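Local coordinates for FprA (Mycobacterium tuberculosis, PDB 1LQT), which transfers electrons between NADPH and ferredoxin by way of a bound FAD, and may supply electrons to P450 systems, at residues L48-V53 and R441-S446; V172-D177 and H181-L186; W423-A428 and L451-G456. One frame throughout, in Å; residues are numbered along the deposited sequence.

Interactions 1 and 3 share elements near the C-terminus: interaction 1 brings the loop between helices 420-434 and 447-454 to the FAD-binding helix 48-51, and interaction 3 packs those two helices together. A salt bridge from R441 to D427 joins them. Interaction 2 flanks interaction 1, where D177 and H181 touch R441 and A445; it does not touch interaction 3. On the side of helix 48-51 away from the FAD, interaction 1 is polar, carried by arginine, lysine and a water, and partly buried: R50 and K443 are buried, R441 and L444 partly exposed. Interaction 2 is a buried leucine contact, and interaction 3 is equally apolar but runs from buried I426 to exposed V425.

Interaction 1: L48-V53 and R441-S446; sequences LVRSGV and RVKLAS. With FAD (flavin-adenine dinucleotide), chain H.
R50 holds its CG opposite its own backbone N (chi1 176°) and runs extended to NE, while K443 turns CG away from its carbonyl carbon (chi1 -69°) and stays straight to the tip. The two long chains slide past each other in opposite directions. K443 reaches the backbone of R50, and its NZ donates a 2.8 Å hydrogen bond to R50 O from 46° out of the carbonyl plane; N133 O is a second partner of the ammonium group. The lysine methylenes cover one face of the R50 guanidinium, with K443 CD 3.8 Å above its plane and offset toward the rim. Lysine suits this place because its charge sits at the tip, leaving an apolar shaft for the flat cation. At the edge of that cation a water lies in plane, accepting from R50 NH2 at 2.9 Å and donating to L444 O at 2.7 Å. R50 NH1 and R441 NH1 come within 3.9 Å, but both form salt bridges with E430, so the arginines gather round a carboxylate; R441 NH1 has a further salt bridge to D427. On the cofactor side, L48 N donates a 3.0 Å bond to FAD O2A and V53 CG2 lies 3.6 Å from FAD N5. These contacts are consistent with the FAD site of type 1 ferredoxin-NADP reductases.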
loop_
_atom_site.group_PDB
_atom_site.type_symbol
_atom_site.label_atom_id
_atom_site.label_comp_id
_atom_site.label_asym_id
_atom_site.label_seq_id
_atom_site.Cartn_x
_atom_site.Cartn_y
_atom_site.Cartn_z
ATOM N N LEU A 48 -4.859 -2.850 0.090
ATOM C CA LEU A 48 -3.597 -3.070 0.809
ATOM C C LEU A 48 -3.830 -3.716 2.165
ATOM O O LEU A 48 -2.876 -4.237 2.744
ATOM C CB LEU A 48 -2.820 -1.778 0.958
ATOM C CG LEU A 48 -2.187 -1.225 -0.319
ATOM C CD1 LEU A 48 -1.663 0.172 -0.049
ATOM C CD2 LEU A 48 -1.062 -2.116 -0.815
ATOM N N VAL A 49 -5.052 -3.739 2.702
ATOM C CA VAL A 49 -5.240 -4.487 3.944
ATOM C C VAL A 49 -4.869 -5.957 3.689
ATOM O O VAL A 49 -4.294 -6.612 4.553
ATOM C CB VAL A 49 -6.657 -4.323 4.497
ATOM C CG1 VAL A 49 -6.969 -5.288 5.619
ATOM C CG2 VAL A 49 -6.887 -2.900 4.944
ATOM N N ARG A 50 -5.244 -6.484 2.545
ATOM C CA ARG A 50 -4.858 -7.817 2.118
ATOM C C ARG A 50 -3.467 -7.866 1.504
ATOM O O ARG A 50 -2.650 -8.699 1.911
ATOM C CB ARG A 50 -5.894 -8.361 1.131
ATOM C CG ARG A 50 -5.532 -9.707 0.543
ATOM C CD ARG A 50 -6.510 -10.183 -0.478
ATOM N NE ARG A 50 -6.019 -11.281 -1.277
ATOM C CZ ARG A 50 -6.332 -12.578 -1.117
ATOM N NH1 ARG A 50 -7.132 -12.968 -0.150
ATOM N NH2 ARG A 50 -5.843 -13.469 -1.949
ATOM N N SER A 51 -3.162 -6.980 0.554
ATOM C CA SER A 51 -1.958 -7.149 -0.250
ATOM C C SER A 51 -0.743 -6.347 0.173
ATOM O O SER A 51 0.319 -6.553 -0.392
ATOM C CB SER A 51 -2.248 -6.855 -1.696
ATOM O OG SER A 51 -2.410 -5.466 -1.948
ATOM N N GLY A 52 -0.930 -5.447 1.120
ATOM C CA GLY A 52 0.126 -4.555 1.561
ATOM C C GLY A 52 0.624 -4.843 2.959
ATOM O O GLY A 52 1.782 -5.158 3.150
ATOM N N VAL A 53 -0.280 -4.779 3.923
ATOM C CA VAL A 53 0.036 -5.069 5.298
ATOM C C VAL A 53 0.826 -6.369 5.344
ATOM O O VAL A 53 0.455 -7.373 4.725
ATOM C CB VAL A 53 -1.240 -5.146 6.165
ATOM C CG1 VAL A 53 -0.887 -5.543 7.576
ATOM C CG2 VAL A 53 -1.995 -3.825 6.159
ATOM N N ARG A 441 -4.405 -18.187 6.305
ATOM C CA ARG A 441 -4.862 -18.585 4.991
ATOM C C ARG A 441 -3.638 -18.900 4.143
ATOM O O ARG A 441 -2.518 -18.516 4.489
ATOM C CB ARG A 441 -5.699 -17.500 4.306
ATOM C CG ARG A 441 -4.923 -16.269 3.934
ATOM C CD ARG A 441 -5.767 -15.196 3.242
ATOM N NE ARG A 441 -6.854 -14.714 4.086
ATOM C CZ ARG A 441 -8.177 -14.754 3.811
ATOM N NH1 ARG A 441 -8.680 -15.233 2.667
ATOM N NH2 ARG A 441 -9.020 -14.290 4.713
ATOM N N VAL A 442 -3.880 -19.584 3.026
ATOM C CA VAL A 442 -2.891 -19.691 1.947
ATOM C C VAL A 442 -3.560 -19.081 0.758
ATOM O O VAL A 442 -4.599 -19.545 0.321
ATOM C CB VAL A 442 -2.436 -21.139 1.660
ATOM C CG1 VAL A 442 -1.432 -21.147 0.550
ATOM C CG2 VAL A 442 -1.901 -21.798 2.893
ATOM N N LYS A 443 -2.982 -18.008 0.249
ATOM C CA LYS A 443 -3.580 -17.255 -0.822
ATOM C C LYS A 443 -3.380 -17.879 -2.177
ATOM O O LYS A 443 -2.346 -18.439 -2.488
ATOM C CB LYS A 443 -3.011 -15.843 -0.841
ATOM C CG LYS A 443 -3.419 -14.997 0.333
ATOM C CD LYS A 443 -2.750 -13.644 0.277
ATOM C CE LYS A 443 -3.151 -12.783 1.425
ATOM N NZ LYS A 443 -2.357 -11.486 1.422
ATOM N N LEU A 444 -4.412 -17.716 -3.005
ATOM C CA LEU A 444 -4.347 -18.035 -4.421
ATOM C C LEU A 444 -3.631 -16.833 -5.074
ATOM O O LEU A 444 -4.100 -15.695 -5.005
ATOM C CB LEU A 444 -5.763 -18.218 -4.947
ATOM C CG LEU A 444 -6.491 -19.427 -4.356
ATOM C CD1 LEU A 444 -7.967 -19.299 -4.577
ATOM C CD2 LEU A 444 -5.975 -20.714 -4.979
ATOM N N ALA A 445 -2.486 -17.100 -5.694
ATOM C CA ALA A 445 -1.523 -16.059 -6.030
ATOM C C ALA A 445 -1.540 -15.589 -7.476
ATOM O O ALA A 445 -0.775 -14.712 -7.843
ATOM C CB ALA A 445 -0.117 -16.516 -5.661
ATOM N N SER A 446 -2.407 -16.173 -8.285
ATOM C CA SER A 446 -2.551 -15.776 -9.679
ATOM C C SER A 446 -4.019 -15.561 -10.001
ATOM O O SER A 446 -4.891 -16.147 -9.369
ATOM C CB SER A 446 -2.002 -16.852 -10.632
ATOM O OG SER A 446 -2.777 -18.033 -10.594
HETATM P PA FAD H . -5.701 0.663 -1.372
HETATM O O1A FAD H . -4.477 0.555 -2.188
HETATM O O2A FAD H . -5.788 -0.038 -0.066
HETATM O O5B FAD H . -6.944 0.155 -2.241
HETATM C C5B FAD H . -7.044 0.514 -3.625
HETATM C C4B FAD H . -7.927 -0.540 -4.281
HETATM O O4B FAD H . -8.278 -0.046 -5.572
HETATM C C3B FAD H . -7.236 -1.892 -4.492
HETATM O O3B FAD H . -8.034 -2.972 -4.065
HETATM C C2B FAD H . -6.975 -1.904 -5.975
HETATM O O2B FAD H . -6.845 -3.176 -6.566
HETATM C C1B FAD H . -8.172 -1.105 -6.504
HETATM N N9A FAD H . -7.985 -0.527 -7.828
HETATM C C8A FAD H . -6.903 0.195 -8.253
HETATM N N7A FAD H . -7.038 0.601 -9.509
HETATM C C5A FAD H . -8.251 0.083 -9.920
HETATM C C6A FAD H . -8.922 0.162 -11.142
HETATM N N6A FAD H . -8.480 0.843 -12.188
HETATM N N1A FAD H . -10.130 -0.461 -11.220
HETATM C C2A FAD H . -10.622 -1.114 -10.133
HETATM N N3A FAD H . -10.034 -1.224 -8.935
HETATM C C4A FAD H . -8.849 -0.608 -8.878
HETATM N N1 FAD H . -1.627 0.841 7.478
HETATM C C2 FAD H . -1.845 0.443 8.763
HETATM O O2 FAD H . -2.672 0.997 9.462
HETATM N N3 FAD H . -1.084 -0.595 9.278
HETATM C C4 FAD H . -0.179 -1.312 8.553
HETATM O O4 FAD H . 0.448 -2.265 9.068
HETATM C C4X FAD H . 0.002 -0.931 7.219
HETATM N N5 FAD H . 0.880 -1.617 6.410
HETATM C C5X FAD H . 1.076 -1.207 5.116
HETATM C C6 FAD H . 1.972 -1.871 4.314
HETATM C C7 FAD H . 2.261 -1.450 3.028
HETATM C C7M FAD H . 3.236 -2.219 2.179
HETATM C C8 FAD H . 1.583 -0.331 2.530
HETATM C C8M FAD H . 1.873 0.187 1.148
HETATM C C9 FAD H . 0.654 0.341 3.322
HETATM C C9A FAD H . 0.387 -0.082 4.617
HETATM N N10 FAD H . -0.525 0.590 5.437
HETATM C C10 FAD H . -0.737 0.156 6.722
HETATM C "C1'" FAD H . -1.323 1.749 4.942
HETATM C "C2'" FAD H . -2.629 1.291 4.295
HETATM O "O2'" FAD H . -2.339 0.221 3.431
HETATM C "C3'" FAD H . -3.255 2.459 3.509
HETATM O "O3'" FAD H . -3.582 3.537 4.380
HETATM C "C4'" FAD H . -4.585 2.147 2.822
HETATM O "O4'" FAD H . -4.627 0.803 2.352
HETATM C "C5'" FAD H . -4.827 3.113 1.662
HETATM O "O5'" FAD H . -6.175 2.862 1.244
HETATM P P FAD H . -6.742 3.184 -0.203
HETATM O O1P FAD H . -8.162 2.774 -0.127
HETATM O O2P FAD H . -6.442 4.577 -0.654
HETATM O O3P FAD H . -5.939 2.257 -1.208
HETATM O O HOH W 1 -4.246 -13.050 -4.347
#

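Interaction 2: V172-D177 and H181-L186; sequences VLARTD and HALESL
L183 meets A174 with both methyls of its fork. CG stands opposite the backbone N (chi1 -178°), which carries the branch out from helix 180-186 to A174 and L173 across the contact. L183 CD1 lies 3.7 Å from A174 N, and L183 CD2 is 3.9 Å from A174 CB. The small alanine lets the two backbones approach here, with the CA atoms of A174 and L183 6.6 Å apart. CD1 of L183 also rests 4.1 Å from L173 CB. One turn further along the second helix, L186 extends the apolar strip, its CD1 meeting L173 CD1 methyl to methyl at 3.8 Å as the two side chains cross obliquely. I165 of helix 157-167 touches both L173 and L186, so branched aliphatic chains fill the buried side.

The opposite character appears where the chain turns outward. A174 is already partly exposed, and R175, the residue after it, directs its CB away from helix 180-186; it is exposed, and its NH1 bonds to H437 O. Between the two regions the backbone is held by a type I turn from L173 to T176. L173 O accepts T176 N at 3.0 Å and T176 OG1 at 2.7 Å, the hydroxyl lying in the carbonyl plane on a lone pair. Threonine is apt because the same OG1 also bonds to I178 N, closing an ST turn at the start of the link to the second helix. Together these are two short helices joined by a short loop, an excursion within the beta-alpha-beta crossover from strand 149-153 to strand 193-197, part of the Rossmann-type fold of the NADP-binding domain.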
loop_
_atom_site.group_PDB
_atom_site.type_symbol
_atom_site.label_atom_id
_atom_site.label_comp_id
_atom_site.label_asym_id
_atom_site.label_seq_id
_atom_site.Cartn_x
_atom_site.Cartn_y
_atom_site.Cartn_z
ATOM N N VAL A 172 9.144 -19.010 11.194
ATOM C CA VAL A 172 8.163 -18.093 11.728
ATOM C C VAL A 172 7.244 -17.643 10.565
ATOM O O VAL A 172 6.012 -17.653 10.701
ATOM C CB VAL A 172 8.860 -16.904 12.414
ATOM C CG1 VAL A 172 7.899 -15.816 12.756
ATOM C CG2 VAL A 172 9.600 -17.400 13.631
ATOM N N LEU A 173 7.827 -17.266 9.431
ATOM C CA LEU A 173 7.011 -16.845 8.314
ATOM C C LEU A 173 6.109 -17.967 7.804
ATOM O O LEU A 173 5.038 -17.687 7.261
ATOM C CB LEU A 173 7.885 -16.292 7.187
ATOM C CG LEU A 173 8.679 -15.034 7.528
ATOM C CD1 LEU A 173 9.516 -14.650 6.344
ATOM C CD2 LEU A 173 7.772 -13.891 7.955
ATOM N N ALA A 174 6.509 -19.213 8.018
ATOM C CA ALA A 174 5.708 -20.339 7.554
ATOM C C ALA A 174 4.366 -20.448 8.247
ATOM O O ALA A 174 3.509 -21.187 7.785
ATOM C CB ALA A 174 6.512 -21.658 7.673
ATOM N N ARG A 175 4.163 -19.737 9.353
ATOM C CA ARG A 175 2.901 -19.738 10.082
ATOM C C ARG A 175 2.056 -18.502 9.756
ATOM O O ARG A 175 1.050 -18.259 10.408
ATOM C CB ARG A 175 3.134 -19.850 11.591
ATOM C CG ARG A 175 3.923 -21.085 11.988
ATOM C CD ARG A 175 3.299 -22.379 11.546
ATOM N NE ARG A 175 4.104 -23.514 12.002
ATOM C CZ ARG A 175 3.706 -24.772 11.986
ATOM N NH1 ARG A 175 2.521 -25.110 11.521
ATOM N NH2 ARG A 175 4.514 -25.706 12.454
ATOM N N THR A 176 2.448 -17.750 8.737
ATOM C CA THR A 176 1.724 -16.557 8.319
ATOM C C THR A 176 1.057 -16.824 6.973
ATOM O O THR A 176 1.288 -17.858 6.342
ATOM C CB THR A 176 2.650 -15.318 8.155
ATOM O OG1 THR A 176 3.453 -15.465 6.967
ATOM C CG2 THR A 176 3.535 -15.090 9.369
ATOM N N ASP A 177 0.305 -15.845 6.497
ATOM C CA ASP A 177 -0.322 -15.919 5.188
ATOM C C ASP A 177 0.557 -15.412 4.070
ATOM O O ASP A 177 0.066 -15.133 2.980
ATOM C CB ASP A 177 -1.690 -15.220 5.198
ATOM C CG ASP A 177 -1.625 -13.745 5.317
ATOM O OD1 ASP A 177 -0.519 -13.155 5.340
ATOM O OD2 ASP A 177 -2.724 -13.114 5.347
ATOM N N HIS A 181 5.179 -18.918 -2.702
ATOM C CA HIS A 181 6.352 -18.766 -3.530
ATOM C C HIS A 181 7.452 -17.963 -2.832
ATOM O O HIS A 181 8.646 -18.178 -3.048
ATOM C CB HIS A 181 5.951 -18.197 -4.913
ATOM C CG HIS A 181 5.169 -16.900 -4.903
ATOM N ND1 HIS A 181 3.978 -16.721 -5.597
ATOM C CD2 HIS A 181 5.469 -15.687 -4.376
ATOM C CE1 HIS A 181 3.571 -15.463 -5.469
ATOM N NE2 HIS A 181 4.456 -14.817 -4.735
ATOM N N ALA A 182 7.046 -17.018 -1.987
ATOM C CA ALA A 182 8.002 -16.224 -1.235
ATOM C C ALA A 182 8.600 -17.070 -0.116
ATOM O O ALA A 182 9.800 -17.026 0.106
ATOM C CB ALA A 182 7.351 -14.982 -0.687
ATOM N N LEU A 183 7.757 -17.811 0.583
ATOM C CA LEU A 183 8.247 -18.665 1.647
ATOM C C LEU A 183 9.303 -19.604 1.057
ATOM O O LEU A 183 10.368 -19.818 1.656
ATOM C CB LEU A 183 7.055 -19.387 2.312
ATOM C CG LEU A 183 7.341 -20.305 3.480
ATOM C CD1 LEU A 183 7.951 -19.535 4.621
ATOM C CD2 LEU A 183 6.015 -20.910 3.874
ATOM N N GLU A 184 9.063 -20.170 -0.125
ATOM C CA GLU A 184 10.012 -21.088 -0.736
ATOM C C GLU A 184 11.359 -20.408 -0.983
ATOM O O GLU A 184 12.421 -21.004 -0.710
ATOM C CB GLU A 184 9.445 -21.603 -2.035
ATOM C CG GLU A 184 8.281 -22.557 -1.844
ATOM C CD GLU A 184 7.602 -22.954 -3.149
ATOM O OE1 GLU A 184 7.660 -22.190 -4.134
ATOM O OE2 GLU A 184 7.005 -24.062 -3.201
ATOM N N SER A 185 11.337 -19.163 -1.476
ATOM C CA SER A 185 12.572 -18.429 -1.731
ATOM C C SER A 185 13.306 -17.991 -0.481
ATOM O O SER A 185 14.520 -17.777 -0.526
ATOM C CB SER A 185 12.272 -17.208 -2.574
ATOM O OG SER A 185 11.792 -17.605 -3.830
ATOM N N LEU A 186 12.564 -17.827 0.601
ATOM C CA LEU A 186 13.109 -17.374 1.858
ATOM C C LEU A 186 13.659 -18.512 2.701
ATOM O O LEU A 186 14.502 -18.270 3.586
ATOM C CB LEU A 186 12.050 -16.612 2.651
ATOM C CG LEU A 186 11.701 -15.258 2.055
ATOM C CD1 LEU A 186 10.412 -14.760 2.654
ATOM C CD2 LEU A 186 12.849 -14.252 2.257
#

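Interaction 3: W423-A428 and L451-G456; sequences WQVIDA and LRIGLG
V425 and I426 of helix 420-434 pack against I453 and G454 of helix 447-454, a helix-loop-helix unit at the C-terminus of the chain. The innermost contact belongs to G454: I426 CG1 lies 3.7 Å from G454 CA, and the CA atoms of these two residues are only 5.5 Å apart. Glycine suits the spot because it has no CB: I426 CD1 is 3.8 Å from G454 CA, on the side where a CB would stand. I453 then closes the outer flank with its CG2 branch, which is 4.1 Å from I426 CA and 4.0 Å from V425 CG1. Its first torsion (chi1 -59°) sets CG2 opposite the backbone N and facing helix 420-434, while the longer CG1 arm packs on L444. A beta-branched residue can thus serve two neighbours at once. V425, whose CG1 also touches I453 O at 3.8 Å, marks the exposed margin; I426 is buried.

In the next shell, W423 ties helix 420-434 to another part of the protein by meeting W46 edge-to-face. D427 OD2 forms a salt bridge with R431 NH2 within the same helix. The CB of D427 lies over one face of the W423 ring, 3.5 Å above its plane and offset toward the rim.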
loop_
_atom_site.group_PDB
_atom_site.type_symbol
_atom_site.label_atom_id
_atom_site.label_comp_id
_atom_site.label_asym_id
_atom_site.label_seq_id
_atom_site.Cartn_x
_atom_site.Cartn_y
_atom_site.Cartn_z
ATOM N N TRP A 423 -16.486 -14.210 -4.105
ATOM C CA TRP A 423 -15.358 -13.863 -3.252
ATOM C C TRP A 423 -15.431 -14.687 -1.974
ATOM O O TRP A 423 -14.399 -15.163 -1.499
ATOM C CB TRP A 423 -15.362 -12.356 -2.933
ATOM C CG TRP A 423 -14.810 -12.059 -1.561
ATOM C CD1 TRP A 423 -15.512 -11.573 -0.539
ATOM C CD2 TRP A 423 -13.495 -12.303 -1.070
ATOM N NE1 TRP A 423 -14.733 -11.476 0.584
ATOM C CE2 TRP A 423 -13.487 -11.941 0.283
ATOM C CE3 TRP A 423 -12.316 -12.825 -1.625
ATOM C CZ2 TRP A 423 -12.356 -12.038 1.080
ATOM C CZ3 TRP A 423 -11.185 -12.947 -0.815
ATOM C CH2 TRP A 423 -11.225 -12.572 0.528
ATOM N N GLN A 424 -16.610 -14.872 -1.395
ATOM C CA GLN A 424 -16.697 -15.631 -0.152
ATOM C C GLN A 424 -16.203 -17.056 -0.324
ATOM O O GLN A 424 -15.666 -17.642 0.612
ATOM C CB GLN A 424 -18.113 -15.558 0.415
ATOM C CG GLN A 424 -18.452 -14.161 0.936
ATOM C CD GLN A 424 -19.893 -13.982 1.294
ATOM O OE1 GLN A 424 -20.603 -14.920 1.515
ATOM N NE2 GLN A 424 -20.328 -12.756 1.384
ATOM N N VAL A 425 -16.378 -17.622 -1.505
ATOM C CA VAL A 425 -15.838 -18.950 -1.819
ATOM C C VAL A 425 -14.315 -18.900 -1.875
ATOM O O VAL A 425 -13.661 -19.749 -1.271
ATOM C CB VAL A 425 -16.428 -19.493 -3.139
ATOM C CG1 VAL A 425 -15.838 -20.832 -3.495
ATOM C CG2 VAL A 425 -17.946 -19.592 -3.036
ATOM N N ILE A 426 -13.737 -17.943 -2.586
ATOM C CA ILE A 426 -12.289 -17.760 -2.571
ATOM C C ILE A 426 -11.778 -17.664 -1.136
ATOM O O ILE A 426 -10.811 -18.310 -0.769
ATOM C CB ILE A 426 -11.886 -16.508 -3.363
ATOM C CG1 ILE A 426 -12.130 -16.713 -4.868
ATOM C CG2 ILE A 426 -10.419 -16.139 -3.099
ATOM C CD1 ILE A 426 -12.011 -15.438 -5.703
ATOM N N ASP A 427 -12.418 -16.803 -0.342
ATOM C CA ASP A 427 -12.008 -16.574 1.030
ATOM C C ASP A 427 -12.018 -17.876 1.832
ATOM O O ASP A 427 -11.062 -18.197 2.539
ATOM C CB ASP A 427 -12.933 -15.532 1.633
ATOM C CG ASP A 427 -12.605 -15.177 3.042
ATOM O OD1 ASP A 427 -11.414 -15.034 3.364
ATOM O OD2 ASP A 427 -13.518 -15.074 3.867
ATOM N N ALA A 428 -13.114 -18.613 1.727
ATOM C CA ALA A 428 -13.217 -19.860 2.443
ATOM C C ALA A 428 -12.151 -20.848 2.001
ATOM O O ALA A 428 -11.587 -21.563 2.834
ATOM C CB ALA A 428 -14.603 -20.436 2.243
ATOM N N LEU A 451 -9.622 -17.286 -10.209
ATOM C CA LEU A 451 -10.826 -17.477 -10.994
ATOM C C LEU A 451 -11.268 -18.926 -11.081
ATOM O O LEU A 451 -12.464 -19.209 -11.186
ATOM C CB LEU A 451 -10.650 -16.880 -12.385
ATOM C CG LEU A 451 -10.457 -15.370 -12.426
ATOM C CD1 LEU A 451 -10.392 -14.934 -13.892
ATOM C CD2 LEU A 451 -11.533 -14.585 -11.716
ATOM N N ARG A 452 -10.333 -19.864 -10.992
ATOM C CA ARG A 452 -10.696 -21.284 -10.963
ATOM C C ARG A 452 -11.644 -21.530 -9.806
ATOM O O ARG A 452 -12.597 -22.291 -9.919
ATOM C CB ARG A 452 -9.433 -22.137 -10.833
ATOM C CG ARG A 452 -9.616 -23.641 -10.723
ATOM C CD ARG A 452 -8.285 -24.323 -10.571
ATOM N NE ARG A 452 -8.378 -25.758 -10.583
ATOM C CZ ARG A 452 -7.357 -26.542 -10.313
ATOM N NH1 ARG A 452 -6.194 -26.017 -9.985
ATOM N NH2 ARG A 452 -7.503 -27.859 -10.334
ATOM N N ILE A 453 -11.378 -20.875 -8.680
ATOM C CA ILE A 453 -12.162 -21.079 -7.480
ATOM C C ILE A 453 -13.348 -20.128 -7.414
ATOM O O ILE A 453 -14.425 -20.507 -7.011
ATOM C CB ILE A 453 -11.247 -20.953 -6.221
ATOM C CG1 ILE A 453 -10.121 -21.973 -6.260
ATOM C CG2 ILE A 453 -12.085 -21.039 -4.942
ATOM C CD1 ILE A 453 -10.522 -23.401 -6.564
ATOM N N GLY A 454 -13.164 -18.889 -7.842
ATOM C CA GLY A 454 -14.158 -17.851 -7.696
ATOM C C GLY A 454 -15.291 -17.914 -8.692
ATOM O O GLY A 454 -16.419 -17.577 -8.363
ATOM N N LEU A 455 -15.085 -18.452 -9.862
ATOM C CA LEU A 455 -16.149 -18.442 -10.855
ATOM C C LEU A 455 -16.900 -19.731 -10.825
ATOM O O LEU A 455 -18.020 -19.790 -11.415
ATOM C CB LEU A 455 -15.552 -18.321 -12.229
ATOM C CG LEU A 455 -14.749 -17.063 -12.509
ATOM C CD1 LEU A 455 -14.182 -17.125 -13.898
ATOM C CD2 LEU A 455 -15.600 -15.841 -12.374
ATOM N N GLY A 456 -16.203 -20.770 -10.279
ATOM C CA GLY A 456 -16.640 -22.169 -10.188
ATOM C C GLY A 456 -18.120 -22.387 -10.075
ATOM O O GLY A 456 -18.696 -23.351 -10.650
#